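Long-range contacts in Thiosulfate:glutathione sulfurtransferase (Homo sapiens, PDB 6BEV), which transfers the sulfane sulfur of thiosulfate to glutathione, forming S-sulfanylglutathione, a central intermediate of hydrogen sulfide metabolism: residues L43-S48 / A60-V65; G55-A60 / G125-W130. All coordinates share one frame; numbering follows the deposited sequence.

Contact 1: residues L43-S48 / A60-V65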
ATOM      1  N   LEU A  43      -3.716  -3.426   0.490  1.00 12.23           N
ATOM      2  CA  LEU A  43      -2.475  -3.046   1.140  1.00 13.06           C
ATOM      3  C   LEU A  43      -1.317  -3.156   0.163  1.00 10.74           C
ATOM      4  O   LEU A  43      -1.183  -4.162  -0.542  1.00 12.02           O
ATOM      5  CB  LEU A  43      -2.181  -3.991   2.309  1.00 12.98           C
ATOM      6  CG  LEU A  43      -3.003  -3.798   3.577  1.00 15.26           C
ATOM      7  CD1 LEU A  43      -2.914  -5.037   4.466  1.00 17.78           C
ATOM      8  CD2 LEU A  43      -2.514  -2.579   4.306  1.00 18.94           C
ATOM      9  N   PHE A  44      -0.423  -2.174   0.216  1.00 10.66           N
ATOM     10  CA  PHE A  44       0.801  -2.141  -0.587  1.00 10.59           C
ATOM     11  C   PHE A  44       1.975  -1.844   0.338  1.00 10.36           C
ATOM     12  O   PHE A  44       2.060  -0.748   0.901  1.00 10.93           O
ATOM     13  CB  PHE A  44       0.711  -1.078  -1.678  1.00 10.06           C
ATOM     14  CG  PHE A  44      -0.452  -1.271  -2.602  1.00 10.51           C
ATOM     15  CD1 PHE A  44      -0.325  -2.034  -3.744  1.00 12.44           C
ATOM     16  CD2 PHE A  44      -1.682  -0.708  -2.327  1.00 11.17           C
ATOM     17  CE1 PHE A  44      -1.411  -2.235  -4.587  1.00 13.95           C
ATOM     18  CE2 PHE A  44      -2.766  -0.917  -3.154  1.00 12.25           C
ATOM     19  CZ  PHE A  44      -2.624  -1.662  -4.293  1.00 13.73           C
ATOM     20  N   ASP A  45       2.873  -2.821   0.476  1.00 10.42           N
ATOM     21  CA  ASP A  45       4.115  -2.678   1.234  1.00 10.44           C
ATOM     22  C   ASP A  45       5.134  -2.078   0.274  1.00 10.13           C
ATOM     23  O   ASP A  45       5.494  -2.710  -0.725  1.00 10.48           O
ATOM     24  CB  ASP A  45       4.562  -4.063   1.707  1.00 10.79           C
ATOM     25  CG  ASP A  45       5.762  -4.027   2.652  1.00 11.28           C
ATOM     26  OD1 ASP A  45       6.573  -3.082   2.598  1.00 12.01           O
ATOM     27  OD2 ASP A  45       5.888  -4.983   3.439  1.00 12.34           O
ATOM     28  N   VAL A  46       5.553  -0.840   0.534  1.00 10.12           N
ATOM     29  CA  VAL A  46       6.442  -0.133  -0.381  1.00 10.25           C
ATOM     30  C   VAL A  46       7.901  -0.201   0.056  1.00 10.91           C
ATOM     31  O   VAL A  46       8.739   0.544  -0.465  1.00 11.31           O
ATOM     32  CB  VAL A  46       5.973   1.303  -0.654  1.00 10.88           C
ATOM     33  CG1 VAL A  46       4.560   1.286  -1.207  1.00 11.73           C
ATOM     34  CG2 VAL A  46       6.083   2.182   0.581  1.00 11.46           C
ATOM     35  N   ARG A  47       8.224  -1.090   0.992  1.00 11.14           N
ATOM     36  CA  ARG A  47       9.610  -1.353   1.330  1.00 11.56           C
ATOM     37  C   ARG A  47      10.276  -2.175   0.222  1.00 12.09           C
ATOM     38  O   ARG A  47       9.649  -2.585  -0.753  1.00 12.01           O
ATOM     39  CB  ARG A  47       9.671  -2.089   2.658  1.00 11.66           C
ATOM     40  CG  ARG A  47       9.086  -1.278   3.812  1.00 12.25           C
ATOM     41  CD  ARG A  47       9.137  -2.035   5.111  1.00 12.80           C
ATOM     42  NE  ARG A  47       8.325  -3.237   5.013  1.00 12.14           N
ATOM     43  CZ  ARG A  47       8.495  -4.331   5.733  1.00 12.49           C
ATOM     44  NH1 ARG A  47       9.433  -4.389   6.680  1.00 12.94           N
ATOM     45  NH2 ARG A  47       7.698  -5.357   5.512  1.00 13.29           N
ATOM     46  N   SER A  48      11.581  -2.388   0.359  1.00 12.55           N
ATOM     47  CA  SER A  48      12.302  -3.200  -0.607  1.00 13.22           C
ATOM     48  C   SER A  48      11.807  -4.645  -0.566  1.00 12.63           C
ATOM     49  O   SER A  48      11.226  -5.102   0.426  1.00 12.95           O
ATOM     50  CB  SER A  48      13.804  -3.167  -0.315  1.00 14.06           C
ATOM     51  OG  SER A  48      14.113  -3.860   0.882  1.00 15.29           O
ATOM     52  N   ALA A  60      -0.572  -7.944   2.199  1.00 12.82           N
ATOM     53  CA  ALA A  60      -0.002  -6.812   1.482  1.00 12.17           C
ATOM     54  C   ALA A  60       0.759  -7.248   0.240  1.00 12.05           C
ATOM     55  O   ALA A  60       1.502  -8.227   0.254  1.00 13.78           O
ATOM     56  CB  ALA A  60       0.953  -6.061   2.401  1.00 12.15           C
ATOM     57  N   LEU A  61       0.597  -6.477  -0.823  1.00 11.05           N
ATOM     58  CA  LEU A  61       1.355  -6.664  -2.053  1.00 11.08           C
ATOM     59  C   LEU A  61       2.605  -5.797  -1.996  1.00 10.77           C
ATOM     60  O   LEU A  61       2.511  -4.601  -1.719  1.00 10.92           O
ATOM     61  CB  LEU A  61       0.498  -6.226  -3.240  1.00 11.56           C
ATOM     62  CG  LEU A  61       1.185  -6.325  -4.592  1.00 12.70           C
ATOM     63  CD1 LEU A  61       1.526  -7.763  -4.928  1.00 15.41           C
ATOM     64  CD2 LEU A  61       0.308  -5.713  -5.663  1.00 13.40           C
ATOM     65  N   ASN A  62       3.769  -6.379  -2.274  1.00 10.97           N
ATOM     66  CA  ASN A  62       5.016  -5.620  -2.231  1.00 10.55           C
ATOM     67  C   ASN A  62       5.251  -4.925  -3.571  1.00 10.22           C
ATOM     68  O   ASN A  62       5.504  -5.579  -4.592  1.00 10.97           O
ATOM     69  CB  ASN A  62       6.158  -6.567  -1.890  1.00 11.77           C
ATOM     70  CG  ASN A  62       7.526  -5.893  -1.817  1.00 11.91           C
ATOM     71  OD1 ASN A  62       8.524  -6.510  -2.156  1.00 12.46           O
ATOM     72  ND2 ASN A  62       7.578  -4.652  -1.369  1.00 11.38           N
ATOM     73  N   ILE A  63       5.166  -3.598  -3.557  1.00 10.58           N
ATOM     74  CA  ILE A  63       5.613  -2.760  -4.667  1.00 10.91           C
ATOM     75  C   ILE A  63       6.581  -1.761  -4.066  1.00 11.24           C
ATOM     76  O   ILE A  63       6.154  -0.731  -3.512  1.00 11.13           O
ATOM     77  CB  ILE A  63       4.486  -2.017  -5.399  1.00 11.11           C
ATOM     78  CG1 ILE A  63       3.391  -2.981  -5.840  1.00 11.74           C
ATOM     79  CG2 ILE A  63       5.088  -1.280  -6.583  1.00 11.72           C
ATOM     80  CD1 ILE A  63       2.221  -2.311  -6.537  1.00 13.39           C
ATOM     81  N   PRO A  64       7.881  -2.035  -4.108  1.00 11.16           N
ATOM     82  CA  PRO A  64       8.845  -1.079  -3.551  1.00 12.02           C
ATOM     83  C   PRO A  64       8.593   0.316  -4.108  1.00 12.24           C
ATOM     84  O   PRO A  64       8.238   0.492  -5.280  1.00 12.25           O
ATOM     85  CB  PRO A  64      10.191  -1.635  -4.019  1.00 12.64           C
ATOM     86  CG  PRO A  64       9.967  -3.114  -4.119  1.00 12.36           C
ATOM     87  CD  PRO A  64       8.548  -3.241  -4.637  1.00 11.95           C
ATOM     88  N   VAL A  65       8.814   1.324  -3.262  1.00 12.46           N
ATOM     89  CA  VAL A  65       8.507   2.682  -3.692  1.00 12.94           C
ATOM     90  C   VAL A  65       9.275   3.052  -4.961  1.00 13.48           C
ATOM     91  O   VAL A  65       8.757   3.779  -5.808  1.00 14.25           O
ATOM     92  CB  VAL A  65       8.699   3.683  -2.535  1.00 14.92           C
ATOM     93  CG1 VAL A  65      10.165   3.803  -2.125  1.00 16.26           C
ATOM     94  CG2 VAL A  65       8.079   5.035  -2.896  1.00 16.29           C
TER

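Contact 2: residues G55-A60 / G125-W130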
ATOM      1  N   GLY A  55       8.721 -10.469   6.131  1.00 17.02           N
ATOM      2  CA  GLY A  55       7.507 -10.327   6.887  1.00 16.86           C
ATOM      3  C   GLY A  55       6.846  -9.032   6.511  1.00 15.94           C
ATOM      4  O   GLY A  55       7.517  -8.015   6.327  1.00 16.93           O
ATOM      5  N   THR A  56       5.527  -9.065   6.426  1.00 14.79           N
ATOM      6  CA  THR A  56       4.747  -7.912   6.013  1.00 14.40           C
ATOM      7  C   THR A  56       3.414  -7.951   6.748  1.00 14.56           C
ATOM      8  O   THR A  56       3.148  -8.850   7.551  1.00 16.28           O
ATOM      9  CB  THR A  56       4.587  -7.907   4.484  1.00 14.49           C
ATOM     10  OG1 THR A  56       4.010  -6.672   4.057  1.00 15.01           O
ATOM     11  CG2 THR A  56       3.693  -9.056   3.993  1.00 15.72           C
ATOM     12  N   ILE A  57       2.592  -6.943   6.505  1.00 13.85           N
ATOM     13  CA  ILE A  57       1.215  -6.991   6.991  1.00 13.78           C
ATOM     14  C   ILE A  57       0.462  -8.028   6.166  1.00 14.53           C
ATOM     15  O   ILE A  57       0.533  -7.999   4.920  1.00 14.74           O
ATOM     16  CB  ILE A  57       0.559  -5.609   6.900  1.00 13.77           C
ATOM     17  CG1 ILE A  57       1.342  -4.598   7.758  1.00 14.28           C
ATOM     18  CG2 ILE A  57      -0.890  -5.671   7.321  1.00 14.54           C
ATOM     19  CD1 ILE A  57       0.808  -3.174   7.767  1.00 14.21           C
ATOM     20  N   PRO A  58      -0.244  -8.962   6.802  1.00 15.98           N
ATOM     21  CA  PRO A  58      -0.913 -10.023   6.045  1.00 16.05           C
ATOM     22  C   PRO A  58      -1.741  -9.461   4.906  1.00 16.09           C
ATOM     23  O   PRO A  58      -2.493  -8.498   5.080  1.00 16.93           O
ATOM     24  CB  PRO A  58      -1.780 -10.701   7.109  1.00 17.15           C
ATOM     25  CG  PRO A  58      -0.966 -10.566   8.358  1.00 17.81           C
ATOM     26  CD  PRO A  58      -0.376  -9.170   8.256  1.00 17.45           C
ATOM     27  N   GLY A  59      -1.564 -10.045   3.721  1.00 16.23           N
ATOM     28  CA  GLY A  59      -2.293  -9.645   2.544  1.00 16.53           C
ATOM     29  C   GLY A  59      -1.639  -8.558   1.718  1.00 14.68           C
ATOM     30  O   GLY A  59      -2.105  -8.277   0.610  1.00 15.81           O
ATOM     31  N   ALA A  60      -0.572  -7.944   2.199  1.00 12.82           N
ATOM     32  CA  ALA A  60      -0.002  -6.812   1.482  1.00 12.17           C
ATOM     33  C   ALA A  60       0.759  -7.248   0.240  1.00 12.05           C
ATOM     34  O   ALA A  60       1.502  -8.227   0.254  1.00 13.78           O
ATOM     35  CB  ALA A  60       0.953  -6.061   2.401  1.00 12.15           C
ATOM     36  N   GLY A 125       1.223   4.921  10.926  1.00 12.63           N
ATOM     37  CA  GLY A 125       1.784   4.138  12.023  1.00 13.43           C
ATOM     38  C   GLY A 125       2.755   3.084  11.525  1.00 13.20           C
ATOM     39  O   GLY A 125       3.756   2.774  12.179  1.00 14.71           O
ATOM     40  N   ALA A 126       2.460   2.511  10.361  1.00 12.52           N
ATOM     41  CA  ALA A 126       3.406   1.689   9.605  1.00 12.53           C
ATOM     42  C   ALA A 126       3.669   0.315  10.227  1.00 12.76           C
ATOM     43  O   ALA A 126       3.045  -0.065  11.224  1.00 12.94           O
ATOM     44  CB  ALA A 126       4.702   2.472   9.351  1.00 14.19           C
ATOM     45  N   TYR A 127       4.583  -0.460   9.624  1.00 12.37           N
ATOM     46  CA  TYR A 127       4.751  -1.855  10.036  1.00 12.92           C
ATOM     47  C   TYR A 127       5.231  -1.984  11.481  1.00 12.96           C
ATOM     48  O   TYR A 127       4.830  -2.915  12.181  1.00 13.82           O
ATOM     49  CB  TYR A 127       5.679  -2.562   9.043  1.00 13.35           C
ATOM     50  CG  TYR A 127       5.922  -4.041   9.242  1.00 14.00           C
ATOM     51  CD1 TYR A 127       4.882  -4.969   9.291  1.00 14.69           C
ATOM     52  CD2 TYR A 127       7.224  -4.519   9.318  1.00 14.51           C
ATOM     53  CE1 TYR A 127       5.147  -6.331   9.449  1.00 14.90           C
ATOM     54  CE2 TYR A 127       7.489  -5.860   9.459  1.00 15.92           C
ATOM     55  CZ  TYR A 127       6.454  -6.768   9.514  1.00 15.07           C
ATOM     56  OH  TYR A 127       6.745  -8.104   9.670  1.00 17.51           O
ATOM     57  N   ARG A 128       6.081  -1.074  11.959  1.00 13.60           N
ATOM     58  CA  ARG A 128       6.495  -1.208  13.355  1.00 14.07           C
ATOM     59  C   ARG A 128       5.312  -1.057  14.304  1.00 14.60           C
ATOM     60  O   ARG A 128       5.222  -1.785  15.292  1.00 15.12           O
ATOM     61  CB  ARG A 128       7.616  -0.241  13.718  1.00 14.88           C
ATOM     62  CG  ARG A 128       8.970  -0.600  13.154  1.00 15.00           C
ATOM     63  CD  ARG A 128       9.958   0.501  13.465  1.00 16.49           C
ATOM     64  NE  ARG A 128      11.224   0.338  12.764  1.00 16.64           N
ATOM     65  CZ  ARG A 128      12.053   1.339  12.499  1.00 16.83           C
ATOM     66  NH1 ARG A 128      11.739   2.583  12.849  1.00 18.05           N
ATOM     67  NH2 ARG A 128      13.184   1.102  11.849  1.00 17.60           N
ATOM     68  N   GLU A 129       4.377  -0.133  14.017  1.00 14.35           N
ATOM     69  CA  GLU A 129       3.180  -0.039  14.851  1.00 13.79           C
ATOM     70  C   GLU A 129       2.326  -1.277  14.699  1.00 13.33           C
ATOM     71  O   GLU A 129       1.800  -1.789  15.693  1.00 13.85           O
ATOM     72  CB  GLU A 129       2.336   1.194  14.535  1.00 13.90           C
ATOM     73  CG  GLU A 129       1.033   1.237  15.374  1.00 14.20           C
ATOM     74  CD  GLU A 129       0.177   2.443  15.069  1.00 14.39           C
ATOM     75  OE1 GLU A 129      -0.566   2.421  14.057  1.00 13.06           O
ATOM     76  OE2 GLU A 129       0.250   3.425  15.839  1.00 18.83           O
ATOM     77  N   TRP A 130       2.179  -1.770  13.469  1.00 13.22           N
ATOM     78  CA  TRP A 130       1.432  -2.997  13.260  1.00 13.51           C
ATOM     79  C   TRP A 130       1.950  -4.095  14.187  1.00 13.63           C
ATOM     80  O   TRP A 130       1.180  -4.815  14.825  1.00 14.30           O
ATOM     81  CB  TRP A 130       1.575  -3.409  11.796  1.00 14.41           C
ATOM     82  CG  TRP A 130       0.777  -4.588  11.489  1.00 15.72           C
ATOM     83  CD1 TRP A 130       1.172  -5.904  11.546  1.00 17.78           C
ATOM     84  CD2 TRP A 130      -0.584  -4.593  11.110  1.00 16.41           C
ATOM     85  NE1 TRP A 130       0.125  -6.716  11.222  1.00 19.12           N
ATOM     86  CE2 TRP A 130      -0.970  -5.940  10.959  1.00 17.49           C
ATOM     87  CE3 TRP A 130      -1.522  -3.584  10.864  1.00 16.45           C
ATOM     88  CZ2 TRP A 130      -2.246  -6.304  10.544  1.00 18.21           C
ATOM     89  CZ3 TRP A 130      -2.802  -3.955  10.468  1.00 18.65           C
ATOM     90  CH2 TRP A 130      -3.149  -5.304  10.317  1.00 18.71           C
TER
HETATM   91  O   HOH W   1       4.617  -9.799   9.962  1.00 34.73           O

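Contact 1: residues L43-S48 / A60-V65
Phe44 and Asp45 pair in parallel with Leu61 and Asn62: Leu61 N donates to Leu43 O (2.9 Å), Asp45 N to Leu61 O (2.8 Å) and Ile63 N to Asp45 O (3.0 Å). Past the strand ends the two backbones stay together, with Val65 N bonded to Val46 O. With CG anti to the backbone N (chi1 180°), the Asn62 amide reaches across to the other segment, and ND2 donates to Asp45 O (2.9 Å) and to Arg47 O (3.0 Å), both oxygens almost in the amide plane. Asp45 O is thereby gripped twice, Asn62 ND2 and Ile63 N coming from opposite faces of its carbonyl plane. On the face of the sheet carrying Phe44, the Phe44 ring crosses Leu61 obliquely, CE1 lying 4.0 Å from Leu61 CD2, while Phe44 and Ile63 run side by side. On the other face the Asp45 carboxylate closes an Asx turn through OD1 and Arg47 N. It also takes the Arg47 guanidinium side-on through two syn lone pairs, NE to OD1 and NH2 to OD2 (2.8 Å). OD2 is also hydrogen-bonded to Thr56 OG1, and NH2 to Gly55 O. The buried Asp45-Arg47 salt bridge, held at the end of the strand, is consistent with a fixed arginine position next to Cys99, the residue that carries the persulfide intermediate.

Contact 2: residues G55-A60 / G125-W130
Tyr127 and Trp130 both carry CG anti to the backbone N (chi1 -177° and -176°), which sends their rings from the helix toward the loop 55-58, Trp130 over Ile57 and Tyr127 along Gly55 and Thr56. CG2, CG1 and CD1 of Ile57 all meet the indole: CG2 makes a CH-pi contact over the six-membered ring, 3.6 Å from its centroid and 14° off the normal, CG1 approaches Trp130 CG at 3.8 Å, and Ile57 CD1 lies 3.9 Å from Trp130 CE3. Ile57 CG1 also lies 3.9 Å from Tyr127 CD1, between the two aromatic rings. Pro58 extends the apolar patch, its CD packing 3.9 Å from Trp130 NE1. The phenol follows the backbone before Ile57: Tyr127 CE1 lies 3.6 Å from Thr56 C, and OH rests 3.3 Å from Gly55 C. Gly55 has backbone angles that call for glycine, and a CB there would run into Tyr127 OH. A water in the plane of the phenol ring, at its edge, donates to Thr56 O and is hydrogen-bonded to Tyr127 OH (2.7 Å), a water-mediated polar link. The type II turn of Ile57 to Ala60 then leads into strand 61-62. The contact thus joins the loop between helix 49-53 and that strand to the start of helix 126-133, with Leu29 and Leu36 of helix 29-38 packing on Trp130 and Phe98 of strand 95-98 and Leu43 of strand 42-45 touching Ile57.

Overall arrangement
The two contacts lie with centres 10 Å apart in one rhodanese domain, and their segments alternate along the chain: 43-48, 55-60, 60-65, then 125-130. Contact 1 pairs strands 42-45 and 61-62 of the four-stranded parallel sheet, within a beta-alpha-beta unit; contact 2 ties that unit's connecting loop to helix 126-133. Ala60 belongs to both, and hydrogen bonds join them directly, from Asp45 and Arg47 of contact 1 to Thr56 and Gly55 of contact 2, while Arg47 also packs on Tyr127. Both place residues beside Cys99: Arg47 touches its side chain, and Tyr127 is hydrogen-bonded to it through the backbone, consistent with a shared part in shaping the active-site surroundings.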